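Local coordinates for DUF596 domain-containing protein (Neisseria meningitidis, PDB 2O5H) that is of unknown function but forms a disulfide-linked dimer of mixed helices and a small antiparallel sheet, at residues A[82-85]-A[86-90]; A[111-114]-A[115-119]; A[8-11]-A[12-16]; A[36-39]-A[40-43]. One frame throughout, in Å; residues are numbered along the deposited sequence.

Contact 1 of 4, residues A[82-85]-A[86-90]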
loop_
_atom_site.group_PDB
_atom_site.type_symbol
_atom_site.label_atom_id
_atom_site.label_comp_id
_atom_site.label_asym_id
_atom_site.label_seq_id
_atom_site.Cartn_x
_atom_site.Cartn_y
_atom_site.Cartn_z
ATOM N N GLU A 82 -20.643 3.469 6.515
ATOM C CA GLU A 82 -21.604 2.885 5.583
ATOM C C GLU A 82 -21.766 3.731 4.308
ATOM O O GLU A 82 -21.779 3.202 3.207
ATOM C CB GLU A 82 -22.972 2.708 6.266
ATOM C CG GLU A 82 -23.006 1.580 7.296
ATOM C CD GLU A 82 -22.091 1.824 8.529
ATOM O OE1 GLU A 82 -21.909 2.996 8.990
ATOM O OE2 GLU A 82 -21.545 0.803 9.030
ATOM N N GLU A 83 -21.901 5.043 4.479
ATOM C CA GLU A 83 -21.994 5.962 3.344
ATOM C C GLU A 83 -20.775 5.876 2.441
ATOM O O GLU A 83 -20.908 5.882 1.211
ATOM C CB GLU A 83 -22.200 7.408 3.806
ATOM C CG GLU A 83 -23.624 7.675 4.293
ATOM C CD GLU A 83 -23.759 8.988 5.029
ATOM O OE1 GLU A 83 -22.749 9.684 5.250
ATOM O OE2 GLU A 83 -24.900 9.327 5.381
ATOM N N TRP A 84 -19.589 5.799 3.043
ATOM C CA TRP A 84 -18.361 5.740 2.270
ATOM C C TRP A 84 -18.259 4.389 1.550
ATOM O O TRP A 84 -17.837 4.317 0.410
ATOM C CB TRP A 84 -17.150 5.929 3.160
ATOM C CG TRP A 84 -16.659 7.338 3.404
ATOM C CD1 TRP A 84 -16.335 7.877 4.615
ATOM C CD2 TRP A 84 -16.348 8.340 2.417
ATOM N NE1 TRP A 84 -15.860 9.181 4.456
ATOM C CE2 TRP A 84 -15.844 9.475 3.113
ATOM C CE3 TRP A 84 -16.435 8.385 1.010
ATOM C CZ2 TRP A 84 -15.441 10.660 2.446
ATOM C CZ3 TRP A 84 -16.005 9.564 0.339
ATOM C CH2 TRP A 84 -15.522 10.681 1.068
ATOM N N GLU A 85 -18.664 3.317 2.215
ATOM C CA GLU A 85 -18.701 2.034 1.508
ATOM C C GLU A 85 -19.553 2.140 0.231
ATOM O O GLU A 85 -19.137 1.657 -0.820
ATOM C CB GLU A 85 -19.184 0.890 2.415
ATOM C CG GLU A 85 -19.297 -0.471 1.653
ATOM C CD GLU A 85 -19.863 -1.563 2.511
ATOM O OE1 GLU A 85 -20.546 -1.217 3.511
ATOM O OE2 GLU A 85 -19.650 -2.759 2.179
ATOM N N GLN A 86 -20.718 2.787 0.301
ATOM C CA GLN A 86 -21.656 2.809 -0.829
ATOM C C GLN A 86 -21.080 3.620 -1.976
ATOM O O GLN A 86 -21.227 3.252 -3.155
ATOM C CB GLN A 86 -23.040 3.380 -0.415
ATOM C CG GLN A 86 -24.158 3.082 -1.403
ATOM C CD GLN A 86 -24.238 1.574 -1.733
ATOM O OE1 GLN A 86 -24.546 0.772 -0.867
ATOM N NE2 GLN A 86 -23.881 1.196 -2.963
ATOM N N ILE A 87 -20.414 4.712 -1.615
ATOM C CA ILE A 87 -19.784 5.614 -2.574
ATOM C C ILE A 87 -18.721 4.832 -3.375
ATOM O O ILE A 87 -18.714 4.852 -4.619
ATOM C CB ILE A 87 -19.211 6.856 -1.794
ATOM C CG1 ILE A 87 -20.395 7.758 -1.386
ATOM C CG2 ILE A 87 -18.083 7.646 -2.609
ATOM C CD1 ILE A 87 -20.029 8.914 -0.405
ATOM N N PHE A 88 -17.885 4.097 -2.654
ATOM C CA PHE A 88 -16.867 3.251 -3.283
ATOM C C PHE A 88 -17.424 2.045 -4.051
ATOM O O PHE A 88 -17.007 1.813 -5.180
ATOM C CB PHE A 88 -15.863 2.785 -2.226
ATOM C CG PHE A 88 -14.747 3.777 -1.963
ATOM C CD1 PHE A 88 -15.002 5.020 -1.341
ATOM C CD2 PHE A 88 -13.428 3.463 -2.331
ATOM C CE1 PHE A 88 -13.957 5.945 -1.109
ATOM C CE2 PHE A 88 -12.370 4.388 -2.093
ATOM C CZ PHE A 88 -12.633 5.615 -1.475
ATOM N N ARG A 89 -18.361 1.307 -3.457
ATOM C CA ARG A 89 -19.025 0.194 -4.169
ATOM C C ARG A 89 -19.655 0.606 -5.506
ATOM O O ARG A 89 -19.571 -0.145 -6.496
ATOM C CB ARG A 89 -20.051 -0.532 -3.275
ATOM C CG ARG A 89 -19.361 -1.537 -2.339
ATOM C CD ARG A 89 -20.354 -2.428 -1.677
ATOM N NE ARG A 89 -19.800 -3.149 -0.546
ATOM C CZ ARG A 89 -19.222 -4.347 -0.610
ATOM N NH1 ARG A 89 -19.096 -4.983 -1.772
ATOM N NH2 ARG A 89 -18.755 -4.901 0.507
ATOM N N GLU A 90 -20.238 1.801 -5.553
ATOM C CA GLU A 90 -20.920 2.239 -6.749
ATOM C C GLU A 90 -20.011 2.346 -7.961
ATOM O O GLU A 90 -20.493 2.236 -9.080
ATOM C CB GLU A 90 -21.694 3.556 -6.508
ATOM C CG GLU A 90 -22.942 3.289 -5.674
ATOM C CD GLU A 90 -24.001 4.371 -5.764
ATOM O OE1 GLU A 90 -23.927 5.229 -6.675
ATOM O OE2 GLU A 90 -24.924 4.356 -4.919
#
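One turn of helix brings E85 and R89 together as an i to i+4 salt bridge. A single carboxylate oxygen takes both contacts: E85 OE2 accepts from R89 NE at 2.8 Å and from R89 NH2 at 2.9 Å. The oxygen lies in the guanidinium plane, at its NE side, so the arginine presents an edge. The two planes are 49° apart; NE comes to OE2 from above the carboxylate plane, whereas NH2 lies nearly in line with the C-O bond. Both chains run side by side in the same direction. E85 is extended, with CG anti to the backbone N (chi1 177°), while R89 stays straight from CG to NE and lays its methylenes along the glutamate. Beneath them, R89 N donates to E85 O at 2.8 Å in a nearly straight bond. Apolar groups occupy another side of the helix. The methyl CD1 of I87 comes within 3.9 Å of W84 CE3, and F88 CE1 approaches W84 CE3 at 4.1 Å, both obliquely to the indole. Farther out, R89 NH1 forms a second salt bridge with E53, which ties the guanidinium to helix 48-64 and should limit its rotation. H79 meets the W84 ring edge-to-face. Helix 81-91 thus packs E85, F88 and R89 on F56 of helix 48-64, while W84 and F88 lie on L70 of strand 68-72.

Contact 2 of 4, residues A[111-114]-A[115-119]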
loop_
_atom_site.group_PDB
_atom_site.type_symbol
_atom_site.label_atom_id
_atom_site.label_comp_id
_atom_site.label_asym_id
_atom_site.label_seq_id
_atom_site.Cartn_x
_atom_site.Cartn_y
_atom_site.Cartn_z
ATOM N N GLY A 111 -5.266 -1.815 -7.306
ATOM C CA GLY A 111 -4.250 -0.974 -6.659
ATOM C C GLY A 111 -4.095 0.386 -7.348
ATOM O O GLY A 111 -4.074 1.446 -6.695
HETATM N N MSE A 112 -3.958 0.362 -8.673
HETATM C CA MSE A 112 -3.801 1.603 -9.442
HETATM C C MSE A 112 -5.034 2.490 -9.363
HETATM O O MSE A 112 -4.921 3.708 -9.206
HETATM C CB MSE A 112 -3.515 1.286 -10.897
HETATM C CG MSE A 112 -2.157 0.653 -11.056
HETATM SE SE MSE A 112 -1.777 0.109 -12.896
HETATM C CE MSE A 112 -0.504 -1.306 -12.508
ATOM N N TRP A 113 -6.215 1.872 -9.479
ATOM C CA TRP A 113 -7.498 2.589 -9.323
ATOM C C TRP A 113 -7.588 3.325 -7.963
ATOM O O TRP A 113 -7.985 4.519 -7.872
ATOM C CB TRP A 113 -8.654 1.585 -9.527
ATOM C CG TRP A 113 -10.039 2.199 -9.512
ATOM C CD1 TRP A 113 -10.707 2.728 -10.558
ATOM C CD2 TRP A 113 -10.901 2.338 -8.367
ATOM N NE1 TRP A 113 -11.936 3.215 -10.143
ATOM C CE2 TRP A 113 -12.074 2.980 -8.799
ATOM C CE3 TRP A 113 -10.796 1.953 -7.016
ATOM C CZ2 TRP A 113 -13.164 3.230 -7.938
ATOM C CZ3 TRP A 113 -11.836 2.247 -6.152
ATOM C CH2 TRP A 113 -13.027 2.870 -6.628
ATOM N N LEU A 114 -7.196 2.624 -6.913
ATOM C CA LEU A 114 -7.168 3.192 -5.560
ATOM C C LEU A 114 -6.115 4.302 -5.409
ATOM O O LEU A 114 -6.226 5.136 -4.529
ATOM C CB LEU A 114 -6.984 2.090 -4.532
ATOM C CG LEU A 114 -8.221 1.197 -4.223
ATOM C CD1 LEU A 114 -7.787 0.022 -3.336
ATOM C CD2 LEU A 114 -9.362 2.038 -3.548
ATOM N N THR A 115 -5.149 4.339 -6.320
ATOM C CA THR A 115 -4.136 5.420 -6.364
ATOM C C THR A 115 -4.584 6.643 -7.123
ATOM O O THR A 115 -4.279 7.756 -6.706
ATOM C CB THR A 115 -2.847 4.924 -6.957
ATOM O OG1 THR A 115 -2.449 3.772 -6.247
ATOM C CG2 THR A 115 -1.701 5.991 -6.906
ATOM N N VAL A 116 -5.270 6.474 -8.256
ATOM C CA VAL A 116 -5.485 7.623 -9.110
ATOM C C VAL A 116 -6.948 7.892 -9.465
ATOM O O VAL A 116 -7.245 8.954 -10.012
ATOM C CB VAL A 116 -4.590 7.597 -10.418
ATOM C CG1 VAL A 116 -3.089 7.635 -10.090
ATOM C CG2 VAL A 116 -4.940 6.378 -11.333
ATOM N N GLU A 117 -7.872 6.990 -9.151
ATOM C CA GLU A 117 -9.260 7.297 -9.512
ATOM C C GLU A 117 -10.263 7.003 -8.404
ATOM O O GLU A 117 -11.438 6.995 -8.662
ATOM C CB GLU A 117 -9.718 6.580 -10.809
ATOM C CG GLU A 117 -8.685 5.918 -11.602
ATOM C CD GLU A 117 -9.148 5.550 -12.997
ATOM O OE1 GLU A 117 -10.268 5.025 -13.156
ATOM O OE2 GLU A 117 -8.367 5.791 -13.936
ATOM N N ALA A 118 -9.795 6.779 -7.181
ATOM C CA ALA A 118 -10.677 6.583 -6.011
ATOM C C ALA A 118 -11.571 7.806 -5.769
ATOM O O ALA A 118 -11.168 8.945 -6.098
ATOM C CB ALA A 118 -9.819 6.285 -4.749
ATOM N N PRO A 119 -12.801 7.590 -5.264
ATOM C CA PRO A 119 -13.664 8.719 -4.817
ATOM C C PRO A 119 -12.992 9.687 -3.824
ATOM O O PRO A 119 -13.228 10.929 -3.868
ATOM C CB PRO A 119 -14.845 8.000 -4.119
ATOM C CG PRO A 119 -14.884 6.662 -4.704
ATOM C CD PRO A 119 -13.503 6.288 -5.176
#
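W113 swings its indole toward the end of its own helix because CG is anti to the backbone N (chi1 -175°), beside the carbonyl carbon, and the ring then lies under the chain as it leaves the helix. E117 and A118 pass over one face, with E117 O 3.9 Å above the ring plane and displaced toward the rim. The E117 side chain crosses the indole at about a right angle, its OE1 3.5 Å from W113 CD1. Beyond it, P119 CD touches W113 CH2 at 3.7 Å, approaching the ring obliquely. T115 has its OG1 beside the backbone N (chi1 -53°), a torsion that returns the hydroxyl to the preceding turn, where OG1 donates to G111 O at 2.9 Å. The T115 amide bonds to the same carbonyl only weakly. M112 O accepts from T115 N at 3.0 Å and V116 N at 2.9 Å; V116 N lies close to the line of the C=O bond, although its N-H is bent from the oxygen, and T115 N sits well above the carbonyl plane. E117 N also donates to W113 O (2.8 Å), although E117 has already left helical geometry. The W92 ring meets that of W113 with the planes steeply inclined, and P119 packs on I87, F88 and V91 of helix 81-91. The arrangement is a helix C-terminus, with mixed i to i+3 and i to i+4 bonds, in which a buried tryptophan underlies the exit toward strand 121-125.

Contact 3 of 4, residues A[8-11]-A[12-16]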
loop_
_atom_site.group_PDB
_atom_site.type_symbol
_atom_site.label_atom_id
_atom_site.label_comp_id
_atom_site.label_asym_id
_atom_site.label_seq_id
_atom_site.Cartn_x
_atom_site.Cartn_y
_atom_site.Cartn_z
ATOM N N ASN A 8 -25.384 -12.762 1.163
ATOM C CA ASN A 8 -24.487 -13.594 0.370
ATOM C C ASN A 8 -23.036 -13.607 0.824
ATOM O O ASN A 8 -22.310 -14.544 0.511
ATOM C CB ASN A 8 -24.571 -13.211 -1.104
ATOM C CG ASN A 8 -25.643 -13.970 -1.809
ATOM O OD1 ASN A 8 -26.627 -13.386 -2.258
ATOM N ND2 ASN A 8 -25.494 -15.293 -1.886
ATOM N N ASN A 9 -22.639 -12.578 1.562
ATOM C CA ASN A 9 -21.250 -12.373 1.985
ATOM C C ASN A 9 -21.014 -12.576 3.494
ATOM O O ASN A 9 -19.913 -12.375 3.996
ATOM C CB ASN A 9 -20.824 -10.975 1.577
ATOM C CG ASN A 9 -20.661 -10.839 0.067
ATOM O OD1 ASN A 9 -20.024 -11.669 -0.589
ATOM N ND2 ASN A 9 -21.199 -9.757 -0.482
ATOM N N HIS A 10 -22.064 -12.977 4.194
ATOM C CA HIS A 10 -22.041 -13.267 5.638
ATOM C C HIS A 10 -20.868 -14.173 6.050
ATOM O O HIS A 10 -20.200 -13.917 7.061
ATOM C CB HIS A 10 -23.363 -13.938 6.032
ATOM C CG HIS A 10 -23.378 -14.509 7.424
ATOM N ND1 HIS A 10 -23.871 -13.810 8.505
ATOM C CD2 HIS A 10 -22.974 -15.706 7.908
ATOM C CE1 HIS A 10 -23.762 -14.547 9.594
ATOM N NE2 HIS A 10 -23.206 -15.697 9.261
ATOM N N ASP A 11 -20.643 -15.232 5.272
ATOM C CA ASP A 11 -19.617 -16.223 5.568
ATOM C C ASP A 11 -18.203 -15.637 5.438
ATOM O O ASP A 11 -17.349 -15.866 6.287
ATOM C CB ASP A 11 -19.810 -17.427 4.636
ATOM C CG ASP A 11 -18.625 -18.374 4.633
ATOM O OD1 ASP A 11 -18.319 -18.956 5.685
ATOM O OD2 ASP A 11 -18.001 -18.535 3.562
ATOM N N VAL A 12 -17.966 -14.864 4.388
ATOM C CA VAL A 12 -16.651 -14.228 4.180
ATOM C C VAL A 12 -16.407 -13.230 5.295
ATOM O O VAL A 12 -15.302 -13.130 5.840
ATOM C CB VAL A 12 -16.575 -13.546 2.784
ATOM C CG1 VAL A 12 -15.204 -13.006 2.514
ATOM C CG2 VAL A 12 -16.932 -14.569 1.715
ATOM N N HIS A 13 -17.465 -12.506 5.642
ATOM C CA HIS A 13 -17.447 -11.527 6.691
ATOM C C HIS A 13 -17.018 -12.166 8.007
ATOM O O HIS A 13 -16.176 -11.630 8.713
ATOM C CB HIS A 13 -18.850 -10.913 6.815
ATOM C CG HIS A 13 -18.867 -9.573 7.476
ATOM N ND1 HIS A 13 -18.845 -9.421 8.847
ATOM C CD2 HIS A 13 -18.894 -8.322 6.958
ATOM C CE1 HIS A 13 -18.840 -8.132 9.146
ATOM N NE2 HIS A 13 -18.876 -7.444 8.015
ATOM N N LYS A 14 -17.612 -13.314 8.341
ATOM C CA LYS A 14 -17.228 -14.079 9.529
ATOM C C LYS A 14 -15.793 -14.597 9.500
ATOM O O LYS A 14 -15.069 -14.509 10.509
ATOM C CB LYS A 14 -18.213 -15.228 9.742
ATOM C CG LYS A 14 -18.204 -15.771 11.149
ATOM C CD LYS A 14 -19.519 -16.461 11.499
ATOM C CE LYS A 14 -19.282 -17.456 12.632
ATOM N NZ LYS A 14 -20.518 -18.227 12.982
ATOM N N ARG A 15 -15.366 -15.139 8.361
ATOM C CA ARG A 15 -14.006 -15.646 8.236
ATOM C C ARG A 15 -12.972 -14.525 8.321
ATOM O O ARG A 15 -11.915 -14.733 8.881
ATOM C CB ARG A 15 -13.829 -16.458 6.956
ATOM C CG ARG A 15 -14.702 -17.709 6.939
ATOM C CD ARG A 15 -14.386 -18.623 5.762
ATOM N NE ARG A 15 -15.094 -18.199 4.555
ATOM C CZ ARG A 15 -14.493 -17.669 3.492
ATOM N NH1 ARG A 15 -13.188 -17.534 3.506
ATOM N NH2 ARG A 15 -15.193 -17.295 2.423
ATOM N N TYR A 16 -13.286 -13.343 7.796
ATOM C CA TYR A 16 -12.315 -12.231 7.825
ATOM C C TYR A 16 -12.088 -11.702 9.253
ATOM O O TYR A 16 -10.989 -11.245 9.614
ATOM C CB TYR A 16 -12.655 -11.099 6.810
ATOM C CG TYR A 16 -11.610 -9.986 6.870
ATOM C CD1 TYR A 16 -10.353 -10.148 6.268
ATOM C CD2 TYR A 16 -11.855 -8.817 7.592
ATOM C CE1 TYR A 16 -9.391 -9.171 6.358
ATOM C CE2 TYR A 16 -10.891 -7.830 7.721
ATOM C CZ TYR A 16 -9.656 -8.006 7.105
ATOM O OH TYR A 16 -8.720 -7.007 7.234
#
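D11 and R15 meet one turn apart on helix 3-16, and the arginine can be traced outward from its backbone. R15 CB lies over D11 O at 3.6 Å, and CG comes closer to that carbonyl oxygen, at 3.3 Å. CD passes to the carboxylate, 3.9 Å from D11 OD1. There the chain bends (chi3 -84°), which turns NE and NH2 toward the D11 carboxylate. NE donates to D11 OD2 at 3.1 Å, and NH2 reaches the same oxygen at a longer 3.3 Å. Both nitrogens come from the same face of the carboxylate, well above its plane, whereas OD2 lies near the guanidinium plane at its edge. The two flat groups are 44° apart. D11 contributes by placing CG anti to its own backbone N (chi1 167°), which carries the carboxylate along the helix toward R15. The stronger polar partner of the arginine lies elsewhere: NH2 also forms a salt bridge with E50 of helix 48-64, so the guanidinium is shared between two acids and its positive charge is probably well compensated. In the backbone, R15 N to D11 O joins the same two residues, and H13 N to N9 O, 3.0 Å long, continues the regular helix. On another side of the turn, K14 CD passes loosely by the H10 imidazole. Helix 3-16 rests on helix 48-64 through N9 on E53, V12 on E50, H13 on I57 and Y16 on L58, while V12 and R15 also pack on F44 of the loop between helices 34-41 and 48-64.

Contact 4 of 4, residues A[36-39]-A[40-43]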
loop_
_atom_site.group_PDB
_atom_site.type_symbol
_atom_site.label_atom_id
_atom_site.label_comp_id
_atom_site.label_asym_id
_atom_site.label_seq_id
_atom_site.Cartn_x
_atom_site.Cartn_y
_atom_site.Cartn_z
ATOM N N CYS A 36 -2.778 0.363 -0.459
ATOM C CA CYS A 36 -2.040 -0.598 0.386
ATOM C C CYS A 36 -2.955 -1.322 1.362
ATOM O O CYS A 36 -2.587 -2.390 1.863
ATOM C CB CYS A 36 -0.836 0.071 1.101
ATOM S SG CYS A 36 0.401 0.674 -0.057
ATOM N N LEU A 37 -4.134 -0.774 1.630
ATOM C CA LEU A 37 -5.134 -1.546 2.344
ATOM C C LEU A 37 -5.564 -2.741 1.516
ATOM O O LEU A 37 -5.872 -3.796 2.082
ATOM C CB LEU A 37 -6.369 -0.700 2.683
ATOM C CG LEU A 37 -6.404 -0.019 4.050
ATOM C CD1 LEU A 37 -5.165 0.799 4.376
ATOM C CD2 LEU A 37 -7.734 0.781 4.223
ATOM N N TRP A 38 -5.721 -2.523 0.207
ATOM C CA TRP A 38 -6.011 -3.608 -0.738
ATOM C C TRP A 38 -4.886 -4.650 -0.704
ATOM O O TRP A 38 -5.139 -5.845 -0.565
ATOM C CB TRP A 38 -6.192 -3.066 -2.169
ATOM C CG TRP A 38 -6.392 -4.176 -3.175
ATOM C CD1 TRP A 38 -5.444 -4.713 -4.053
ATOM C CD2 TRP A 38 -7.590 -4.921 -3.365
ATOM N NE1 TRP A 38 -6.019 -5.735 -4.779
ATOM C CE2 TRP A 38 -7.325 -5.903 -4.358
ATOM C CE3 TRP A 38 -8.874 -4.865 -2.784
ATOM C CZ2 TRP A 38 -8.306 -6.825 -4.782
ATOM C CZ3 TRP A 38 -9.845 -5.755 -3.239
ATOM C CH2 TRP A 38 -9.549 -6.728 -4.204
ATOM N N SER A 39 -3.627 -4.201 -0.807
ATOM C CA SER A 39 -2.483 -5.120 -0.715
ATOM C C SER A 39 -2.464 -5.930 0.617
ATOM O O SER A 39 -2.127 -7.113 0.625
ATOM C CB SER A 39 -1.186 -4.354 -0.911
ATOM O OG SER A 39 -1.186 -3.784 -2.215
ATOM N N THR A 40 -2.849 -5.284 1.713
ATOM C CA THR A 40 -2.939 -5.915 3.031
ATOM C C THR A 40 -3.893 -7.120 3.069
ATOM O O THR A 40 -3.620 -8.136 3.752
ATOM C CB THR A 40 -3.391 -4.853 4.104
ATOM O OG1 THR A 40 -2.433 -3.782 4.176
ATOM C CG2 THR A 40 -3.528 -5.478 5.496
ATOM N N ILE A 41 -5.001 -7.028 2.318
ATOM C CA ILE A 41 -6.000 -8.114 2.327
ATOM C C ILE A 41 -5.763 -9.132 1.190
ATOM O O ILE A 41 -6.405 -10.186 1.142
ATOM C CB ILE A 41 -7.495 -7.587 2.404
ATOM C CG1 ILE A 41 -7.885 -6.625 1.255
ATOM C CG2 ILE A 41 -7.773 -6.925 3.744
ATOM C CD1 ILE A 41 -8.076 -7.354 -0.074
ATOM N N LYS A 42 -4.813 -8.841 0.310
ATOM C CA LYS A 42 -4.612 -9.701 -0.872
ATOM C C LYS A 42 -4.416 -11.184 -0.551
ATOM O O LYS A 42 -4.900 -12.052 -1.261
ATOM C CB LYS A 42 -3.400 -9.219 -1.650
ATOM C CG LYS A 42 -3.759 -8.339 -2.805
ATOM C CD LYS A 42 -4.233 -9.197 -3.998
ATOM C CE LYS A 42 -3.333 -8.964 -5.227
ATOM N NZ LYS A 42 -3.667 -9.962 -6.299
ATOM N N ASP A 43 -3.684 -11.454 0.527
ATOM C CA ASP A 43 -3.337 -12.826 0.880
ATOM C C ASP A 43 -4.520 -13.574 1.469
ATOM O O ASP A 43 -4.437 -14.790 1.636
ATOM C CB ASP A 43 -2.147 -12.863 1.835
ATOM C CG ASP A 43 -2.489 -12.322 3.209
ATOM O OD1 ASP A 43 -2.758 -11.121 3.342
ATOM O OD2 ASP A 43 -2.497 -13.107 4.179
HETATM O O HOH W 1 -1.468 -9.485 1.787
#
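T40 and W38 bury the most surface in this turn of helix 34-41, and each works differently. The T40 hydroxyl folds back on the preceding turn, OG1 donating to C36 O at 2.7 Å, while T40 N bonds to the same oxygen at 2.9 Å. These donors arrive from opposite faces of the carbonyl plane, so one buried acceptor is gripped by two groups of a single residue. W38 instead offers a ring face. I41 CD1 stands 4.0 Å from the centroid of its six-membered ring, 21° off the normal, in a CH-pi contact. I41 reaches it with CG1 between the backbone N and the carbonyl carbon (chi1 57°). K42 lays CG near W38 NE1 at 4.0 Å, and its ammonium goes on to a salt bridge with E96. Farther along the chain a water joins S39 O and D43 OD1, which also pairs with R19. C36 forms a disulfide with C36 of the second subunit, placing this helix at the dimer interface. Within its own chain, L37 packs on T27 of helix 20-30 and on F55 and L62 of helix 48-64, with W38 packed on I110 and L114 of helix 110-116.

Contacts 1, 2 and 4 form a connected series through the body of the subunit. Contact 1 meets contact 2 where I87 CG2 touches P119 CB at 3.6 Å and F88 CD1 touches P119 CG at 3.7 Å; contact 2 then meets contact 4 through L114 CD1 and W38 CB, 3.7 Å apart. In each of these pairs the centres are about 14 Å apart. Contacts 1 and 4 lie on opposite sides of the chain's centre and do not touch. Contact 3 joins from the N-terminal helix, Y16 OH reaching I41 CG2 of contact 4 at 3.6 Å, but its centre is about 25 Å from that of contact 2.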